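PDB 4MMO: Sso-CP2 metallo-carboxypetidase from Sulfolobus solfataricus, which probably acts as a zinc-dependent peptidase of the M20 family, removing residues from the carboxyl end of peptide substrates. Local coordinates for residues Glu33-Glu36 against Lys42-Leu45. Sequence-based numbering, arbitrary orientation.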
loop_
_atom_site.group_PDB
_atom_site.type_symbol
_atom_site.label_atom_id
_atom_site.label_comp_id
_atom_site.label_asym_id
_atom_site.label_seq_id
_atom_site.Cartn_x
_atom_site.Cartn_y
_atom_site.Cartn_z
ATOM N N GLU A 33 -14.415 -39.846 5.053
ATOM C CA GLU A 33 -15.574 -40.716 5.237
ATOM C C GLU A 33 -16.271 -40.982 3.913
ATOM O O GLU A 33 -16.691 -42.101 3.633
ATOM C CB GLU A 33 -16.560 -40.080 6.221
ATOM C CG GLU A 33 -16.061 -40.050 7.659
ATOM C CD GLU A 33 -16.863 -39.106 8.538
ATOM O OE1 GLU A 33 -17.991 -38.736 8.152
ATOM O OE2 GLU A 33 -16.357 -38.729 9.617
ATOM N N THR A 34 -16.388 -39.937 3.104
ATOM C CA THR A 34 -17.051 -40.030 1.817
ATOM C C THR A 34 -16.294 -40.964 0.869
ATOM O O THR A 34 -16.903 -41.736 0.132
ATOM C CB THR A 34 -17.180 -38.640 1.184
ATOM O OG1 THR A 34 -17.886 -37.775 2.083
ATOM C CG2 THR A 34 -17.922 -38.710 -0.141
ATOM N N VAL A 35 -14.966 -40.891 0.890
ATOM C CA VAL A 35 -14.147 -41.760 0.050
ATOM C C VAL A 35 -14.409 -43.219 0.404
ATOM O O VAL A 35 -14.610 -44.052 -0.480
ATOM C CB VAL A 35 -12.639 -41.436 0.194
ATOM C CG1 VAL A 35 -11.770 -42.536 -0.413
ATOM C CG2 VAL A 35 -12.321 -40.104 -0.466
ATOM N N GLU A 36 -14.413 -43.519 1.699
ATOM C CA GLU A 36 -14.656 -44.876 2.175
ATOM C C GLU A 36 -16.050 -45.351 1.785
ATOM O O GLU A 36 -16.232 -46.493 1.370
ATOM C CB GLU A 36 -14.494 -44.940 3.694
ATOM C CG GLU A 36 -13.083 -44.634 4.167
ATOM C CD GLU A 36 -12.933 -44.719 5.670
ATOM O OE1 GLU A 36 -13.871 -44.315 6.388
ATOM O OE2 GLU A 36 -11.874 -45.189 6.134
ATOM N N LYS A 42 -10.307 -48.312 2.509
ATOM C CA LYS A 42 -9.895 -47.550 3.679
ATOM C C LYS A 42 -9.241 -46.232 3.261
ATOM O O LYS A 42 -8.350 -46.212 2.409
ATOM C CB LYS A 42 -8.930 -48.383 4.529
ATOM C CG LYS A 42 -8.341 -47.654 5.728
ATOM C CD LYS A 42 -7.750 -48.636 6.732
ATOM C CE LYS A 42 -6.379 -48.198 7.221
ATOM N NZ LYS A 42 -5.344 -48.307 6.155
ATOM N N ALA A 43 -9.704 -45.133 3.854
ATOM C CA ALA A 43 -9.112 -43.816 3.632
ATOM C C ALA A 43 -8.518 -43.302 4.940
ATOM O O ALA A 43 -9.050 -43.577 6.018
ATOM C CB ALA A 43 -10.155 -42.849 3.110
ATOM N N ASN A 44 -7.428 -42.545 4.837
ATOM C CA ASN A 44 -6.691 -42.091 6.012
ATOM C C ASN A 44 -6.487 -40.581 6.051
ATOM O O ASN A 44 -6.079 -39.976 5.061
ATOM C CB ASN A 44 -5.325 -42.777 6.065
ATOM C CG ASN A 44 -5.431 -44.288 6.008
ATOM O OD1 ASN A 44 -5.737 -44.935 7.008
ATOM N ND2 ASN A 44 -5.174 -44.858 4.834
ATOM N N LEU A 45 -6.786 -39.980 7.200
ATOM C CA LEU A 45 -6.341 -38.624 7.489
ATOM C C LEU A 45 -4.913 -38.708 7.985
ATOM O O LEU A 45 -4.648 -39.275 9.047
ATOM C CB LEU A 45 -7.204 -37.963 8.564
ATOM C CG LEU A 45 -8.553 -37.367 8.167
ATOM C CD1 LEU A 45 -9.197 -36.730 9.382
ATOM C CD2 LEU A 45 -8.402 -36.345 7.059
#
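Glu36, near the end of helix 24-39, reaches across to Ala43 of strand 43-46 and grips its backbone. From CB the chain turns beside the backbone N, anti to the carbonyl carbon (chi1 -64°), and then runs extended, which carries the carboxylate off the helix to the strand. CG is the first atom to touch, resting 3.6 Å from CB of Ala43. Beyond it CD lies 3.7 Å from Ala43 N, and OE2 accepts a nearly straight hydrogen bond from Ala43 N at 3.1 Å. The N-H comes to the anti side of OE2, 17° out of the carboxylate plane. OE2 is also 3.3 Å from Ala43 O, but both are acceptors, leaving the N-H to hold the tip. Glutamate suits the place because its methylenes pass an apolar neighbour while its tip takes a backbone N-H. Next to it, CG1 of Val35 meets CB of Ala43 at 3.9 Å. The small methyl of Ala43 fits between Val35 CG1 and Glu36 CG, and Val35 and Ala43 also rest on Ala56 of strand 53-58. Asn44 shares backbone hydrogen bonds with Tyr55. A short turn thus folds the edge strand back against its preceding helix, a helix-turn-strand unit at the border of the mixed sheet in the alpha/beta domain typical of M20 peptidases.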